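Local coordinates for protein alpha-1,2-mannosidase (Bacteroides thetaiotaomicron, PDB 2WW2) that hydrolyses alpha-mannosidic linkages with inversion of configuration, as a calcium-dependent glycoside hydrolase of family 92 from a human gut symbiont, at residues G130-V135 with Q257-K262; A454-A459 with Q476-Y481. One frame throughout, in Å; residues are numbered along the deposited sequence.

Contact 1 (G130-V135 with Q257-K262)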
loop_
_atom_site.group_PDB
_atom_site.type_symbol
_atom_site.label_atom_id
_atom_site.label_comp_id
_atom_site.label_asym_id
_atom_site.label_seq_id
_atom_site.Cartn_x
_atom_site.Cartn_y
_atom_site.Cartn_z
ATOM N N GLY A 130 17.327 -44.254 -13.417
ATOM C CA GLY A 130 17.930 -44.848 -12.229
ATOM C C GLY A 130 18.812 -43.869 -11.479
ATOM O O GLY A 130 18.890 -42.687 -11.849
ATOM N N ALA A 131 19.474 -44.359 -10.425
ATOM C CA ALA A 131 20.410 -43.529 -9.646
ATOM C C ALA A 131 21.468 -44.413 -9.024
ATOM O O ALA A 131 21.251 -45.610 -8.834
ATOM C CB ALA A 131 19.661 -42.758 -8.536
ATOM N N VAL A 132 22.600 -43.829 -8.663
ATOM C CA VAL A 132 23.613 -44.573 -7.922
ATOM C C VAL A 132 24.044 -43.693 -6.766
ATOM O O VAL A 132 24.198 -42.497 -6.960
ATOM C CB VAL A 132 24.810 -44.978 -8.821
ATOM C CG1 VAL A 132 25.911 -45.650 -8.001
ATOM C CG2 VAL A 132 24.347 -45.924 -9.946
ATOM N N PHE A 133 24.159 -44.283 -5.569
ATOM C CA PHE A 133 24.606 -43.595 -4.359
ATOM C C PHE A 133 26.003 -44.103 -3.989
ATOM O O PHE A 133 26.331 -45.268 -4.259
ATOM C CB PHE A 133 23.725 -43.968 -3.148
ATOM C CG PHE A 133 22.319 -43.404 -3.177
ATOM C CD1 PHE A 133 21.909 -42.469 -2.222
ATOM C CD2 PHE A 133 21.405 -43.830 -4.132
ATOM C CE1 PHE A 133 20.611 -41.957 -2.232
ATOM C CE2 PHE A 133 20.095 -43.309 -4.145
ATOM C CZ PHE A 133 19.701 -42.384 -3.196
ATOM N N GLU A 134 26.788 -43.269 -3.310
ATOM C CA GLU A 134 27.920 -43.765 -2.536
ATOM C C GLU A 134 27.574 -43.406 -1.096
ATOM O O GLU A 134 26.931 -42.385 -0.855
ATOM C CB GLU A 134 29.222 -43.062 -2.944
ATOM C CG GLU A 134 29.202 -41.558 -2.508
ATOM C CD GLU A 134 30.426 -40.745 -2.926
ATOM O OE1 GLU A 134 31.534 -41.332 -3.064
ATOM O OE2 GLU A 134 30.259 -39.502 -3.111
ATOM N N VAL A 135 27.942 -44.247 -0.132
ATOM C CA VAL A 135 27.782 -43.871 1.262
ATOM C C VAL A 135 29.103 -44.134 1.988
ATOM O O VAL A 135 29.662 -45.218 1.860
ATOM C CB VAL A 135 26.665 -44.676 1.976
ATOM C CG1 VAL A 135 26.561 -44.212 3.434
ATOM C CG2 VAL A 135 25.298 -44.560 1.245
ATOM N N GLN A 257 30.649 -42.085 -9.371
ATOM C CA GLN A 257 31.521 -41.295 -10.249
ATOM C C GLN A 257 31.162 -41.482 -11.724
ATOM O O GLN A 257 31.173 -40.523 -12.501
ATOM C CB GLN A 257 32.996 -41.673 -10.024
ATOM C CG GLN A 257 33.565 -41.203 -8.657
ATOM C CD GLN A 257 32.982 -41.940 -7.436
ATOM O OE1 GLN A 257 32.521 -43.104 -7.526
ATOM N NE2 GLN A 257 33.007 -41.252 -6.271
ATOM N N LEU A 258 30.848 -42.717 -12.112
ATOM C CA LEU A 258 30.486 -42.998 -13.506
ATOM C C LEU A 258 29.180 -42.284 -13.887
ATOM O O LEU A 258 29.117 -41.599 -14.912
ATOM C CB LEU A 258 30.348 -44.503 -13.769
ATOM C CG LEU A 258 30.104 -44.880 -15.249
ATOM C CD1 LEU A 258 31.336 -44.577 -16.092
ATOM C CD2 LEU A 258 29.712 -46.363 -15.417
ATOM N N ILE A 259 28.151 -42.438 -13.054
ATOM C CA ILE A 259 26.837 -41.835 -13.333
ATOM C C ILE A 259 26.923 -40.303 -13.305
ATOM O O ILE A 259 26.341 -39.600 -14.143
ATOM C CB ILE A 259 25.763 -42.320 -12.315
ATOM C CG1 ILE A 259 25.710 -43.862 -12.284
ATOM C CG2 ILE A 259 24.367 -41.681 -12.616
ATOM C CD1 ILE A 259 25.615 -44.552 -13.678
ATOM N N SER A 260 27.658 -39.793 -12.330
ATOM C CA SER A 260 27.911 -38.363 -12.233
ATOM C C SER A 260 28.556 -37.795 -13.520
ATOM O O SER A 260 28.068 -36.801 -14.070
ATOM C CB SER A 260 28.806 -38.085 -11.018
ATOM O OG SER A 260 29.109 -36.705 -10.905
ATOM N N GLY A 261 29.661 -38.400 -13.966
ATOM C CA GLY A 261 30.321 -37.972 -15.217
ATOM C C GLY A 261 29.379 -38.017 -16.415
ATOM O O GLY A 261 29.367 -37.112 -17.255
ATOM N N LYS A 262 28.602 -39.084 -16.524
ATOM C CA LYS A 262 27.659 -39.178 -17.623
ATOM C C LYS A 262 26.577 -38.085 -17.569
ATOM O O LYS A 262 26.231 -37.508 -18.596
ATOM C CB LYS A 262 26.985 -40.545 -17.623
ATOM C CG LYS A 262 27.903 -41.699 -17.990
ATOM C CD LYS A 262 27.096 -42.996 -17.943
ATOM C CE LYS A 262 27.867 -44.166 -18.515
ATOM N NZ LYS A 262 26.913 -45.310 -18.659
#
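Val132, on strand 130-136, and Ile259, in the first turn of helix 256-271, bring the two backbones closest, with their CA atoms 6.9 Å apart, whereas Glu134 CA and Gln257 CA stand 8.9 Å from each other. Both hydrophobic side chains point into the gap and meet roughly perpendicular. Val132 CG2 sits against Ile259 CG1 at a snug 3.4 Å, inside the normal carbon-carbon spacing, and Val132 CB lies 3.7 Å from the same CG1. The methyl at the tip, Ile259 CD1, is only grazed, 4.2 Å from Val132 CG2. Val132 places its other methyl, CG1, opposite the backbone N (chi1 175°), which leaves CG2 as the branch that meets the isoleucine. The helix lies here on a strand of the antiparallel N-terminal beta domain of family 92, where 130-136 runs between strands 121-126 and 229-236; Ile259 also reaches Ser125 on the first of these and Val132 touches Thr230 and Arg232 on the second. Toward the solvent edge, Gln257 starts away from the strand and bends back at chi2 (69°), which carries NE2 to 3.5 Å from Glu134 OE1. Carboxylate and amide planes are turned 71° apart. The carboxylate is held from elsewhere: Lys228 makes a salt bridge to OE1, while Ser123 and Gln121 hydrogen-bond OE2.

Contact 2 (A454-A459 with Q476-Y481)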
loop_
_atom_site.group_PDB
_atom_site.type_symbol
_atom_site.label_atom_id
_atom_site.label_comp_id
_atom_site.label_asym_id
_atom_site.label_seq_id
_atom_site.Cartn_x
_atom_site.Cartn_y
_atom_site.Cartn_z
ATOM N N ALA A 454 -6.925 -19.600 -27.831
ATOM C CA ALA A 454 -6.893 -20.973 -28.324
ATOM C C ALA A 454 -7.686 -21.058 -29.626
ATOM O O ALA A 454 -7.317 -21.784 -30.545
ATOM C CB ALA A 454 -7.483 -21.948 -27.280
ATOM N N ASP A 455 -8.784 -20.321 -29.704
ATOM C CA ASP A 455 -9.574 -20.346 -30.922
ATOM C C ASP A 455 -8.801 -19.715 -32.087
ATOM O O ASP A 455 -8.878 -20.188 -33.228
ATOM C CB ASP A 455 -10.923 -19.652 -30.697
ATOM C CG ASP A 455 -11.838 -20.458 -29.794
ATOM O OD1 ASP A 455 -11.675 -21.709 -29.753
ATOM O OD2 ASP A 455 -12.730 -19.859 -29.141
ATOM N N TRP A 456 -8.068 -18.640 -31.812
ATOM C CA TRP A 456 -7.173 -18.080 -32.835
ATOM C C TRP A 456 -6.158 -19.157 -33.283
ATOM O O TRP A 456 -5.921 -19.338 -34.487
ATOM C CB TRP A 456 -6.488 -16.798 -32.317
ATOM C CG TRP A 456 -5.421 -16.288 -33.229
ATOM C CD1 TRP A 456 -5.568 -15.408 -34.269
ATOM C CD2 TRP A 456 -4.037 -16.643 -33.195
ATOM N NE1 TRP A 456 -4.352 -15.193 -34.888
ATOM C CE2 TRP A 456 -3.396 -15.934 -34.238
ATOM C CE3 TRP A 456 -3.273 -17.474 -32.369
ATOM C CZ2 TRP A 456 -2.031 -16.047 -34.487
ATOM C CZ3 TRP A 456 -1.915 -17.582 -32.613
ATOM C CH2 TRP A 456 -1.309 -16.880 -33.672
ATOM N N CYS A 457 -5.576 -19.904 -32.340
ATOM C CA CYS A 457 -4.621 -20.969 -32.733
ATOM C C CYS A 457 -5.281 -22.000 -33.654
ATOM O O CYS A 457 -4.684 -22.442 -34.635
ATOM C CB CYS A 457 -4.059 -21.715 -31.518
ATOM S SG CYS A 457 -2.976 -20.737 -30.503
ATOM N N ILE A 458 -6.508 -22.401 -33.324
ATOM C CA ILE A 458 -7.197 -23.406 -34.141
ATOM C C ILE A 458 -7.505 -22.854 -35.526
ATOM O O ILE A 458 -7.392 -23.577 -36.530
ATOM C CB ILE A 458 -8.484 -23.934 -33.459
ATOM C CG1 ILE A 458 -8.092 -24.737 -32.211
ATOM C CG2 ILE A 458 -9.322 -24.795 -34.444
ATOM C CD1 ILE A 458 -9.303 -25.047 -31.276
ATOM N N ALA A 459 -7.873 -21.576 -35.590
ATOM C CA ALA A 459 -8.133 -20.955 -36.895
ATOM C C ALA A 459 -6.856 -20.981 -37.749
ATOM O O ALA A 459 -6.886 -21.302 -38.946
ATOM C CB ALA A 459 -8.622 -19.527 -36.726
ATOM N N GLN A 476 -13.670 -16.084 -36.286
ATOM C CA GLN A 476 -14.797 -15.316 -35.754
ATOM C C GLN A 476 -14.777 -15.239 -34.232
ATOM O O GLN A 476 -15.373 -14.335 -33.655
ATOM C CB GLN A 476 -16.139 -15.885 -36.232
ATOM N N LYS A 477 -14.087 -16.166 -33.570
ATOM C CA LYS A 477 -14.038 -16.152 -32.106
ATOM C C LYS A 477 -12.773 -15.479 -31.555
ATOM O O LYS A 477 -12.717 -15.103 -30.376
ATOM C CB LYS A 477 -14.165 -17.575 -31.554
ATOM C CG LYS A 477 -15.368 -18.365 -32.092
ATOM C CD LYS A 477 -15.288 -19.818 -31.578
ATOM C CE LYS A 477 -16.251 -20.755 -32.310
ATOM N NZ LYS A 477 -16.455 -22.004 -31.526
ATOM N N ALA A 478 -11.763 -15.332 -32.407
ATOM C CA ALA A 478 -10.492 -14.733 -32.016
ATOM C C ALA A 478 -10.651 -13.372 -31.333
ATOM O O ALA A 478 -9.914 -13.064 -30.403
ATOM C CB ALA A 478 -9.540 -14.626 -33.231
ATOM N N PRO A 479 -11.612 -12.543 -31.796
ATOM C CA PRO A 479 -11.813 -11.243 -31.151
ATOM C C PRO A 479 -12.763 -11.266 -29.942
ATOM O O PRO A 479 -13.221 -10.211 -29.522
ATOM C CB PRO A 479 -12.434 -10.369 -32.269
ATOM C CG PRO A 479 -12.762 -11.309 -33.408
ATOM C CD PRO A 479 -12.451 -12.717 -32.996
ATOM N N ASN A 480 -13.073 -12.443 -29.403
ATOM C CA ASN A 480 -14.042 -12.531 -28.313
ATOM C C ASN A 480 -13.549 -11.788 -27.068
ATOM O O ASN A 480 -14.352 -11.444 -26.210
ATOM C CB ASN A 480 -14.392 -13.982 -27.960
ATOM C CG ASN A 480 -15.520 -14.543 -28.822
ATOM O OD1 ASN A 480 -16.221 -13.797 -29.513
ATOM N ND2 ASN A 480 -15.713 -15.860 -28.769
ATOM N N TYR A 481 -12.242 -11.544 -26.969
ATOM C CA TYR A 481 -11.727 -10.724 -25.868
ATOM C C TYR A 481 -12.439 -9.372 -25.802
ATOM O O TYR A 481 -12.610 -8.786 -24.713
ATOM C CB TYR A 481 -10.207 -10.508 -25.969
ATOM C CG TYR A 481 -9.761 -9.705 -27.169
ATOM C CD1 TYR A 481 -9.682 -8.322 -27.105
ATOM C CD2 TYR A 481 -9.421 -10.329 -28.368
ATOM C CE1 TYR A 481 -9.274 -7.577 -28.198
ATOM C CE2 TYR A 481 -9.010 -9.589 -29.484
ATOM C CZ TYR A 481 -8.947 -8.214 -29.385
ATOM O OH TYR A 481 -8.547 -7.463 -30.463
HETATM O O HOH W 1 -14.399 -22.869 -29.920
#
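Lys477 and Asp455 meet where the loop after helix 468-475 turns back onto helix 444-465, in the helical (alpha/alpha)6-barrel catalytic domain characteristic of family 92. From CB outward, the lysine's methylene chain passes slantwise across the aspartate: Lys477 CB lies 3.9 Å from Asp455 CB and 3.6 Å from Asp455 OD2, and Lys477 CD comes to 3.5 Å from that same oxygen. The remaining methylenes are stretched out, carrying NZ past the carboxylate, 4.9 Å from Asp455 OD2, too far for direct pairing. Opposite charges at this spacing would still be expected to attract. Asp455 has its own partners, Tyr430 OH on OD2 and Arg424 on OD1, and NZ makes a salt bridge to Asp431, with Tyr474 giving the lysine a cation-pi contact. One residue further on, Ala478 fits beside Trp456, their CA atoms 4.8 Å apart. The alanine methyl, CB, lies 3.9 Å from Trp456 CB and faces the indole edge at Trp456 CD1, near the ring plane. Trp456 CG is trans to its own N (chi1 172°), which swings the indole off the loop, and its NE1 is hydrogen-bonded to Tyr733 OH. A water closes the polar end, accepting from Lys477 NZ at 2.7 Å and donating to Asp455 OD1 at 3.0 Å.

How the contacts relate
Both segments of contact 1 precede those of contact 2 along the chain, and the two contacts lie on opposite sides of its centre, with their own centres 49 Å apart and nearest atoms about 35 Å apart. They share no helix or strand. Contact 1 joins distant parts of the sequence: strand 130-136 belongs to the N-terminal beta domain, while helix 256-271 follows that domain's last strand, 229-236, by way of helix 240-250. Contact 2 is local and sits among the helices of the catalytic domain. Contact 1 thus lays a helix from further along the chain on the N-terminal beta domain, and contact 2 brings a loop back to a helix just 16 residues earlier.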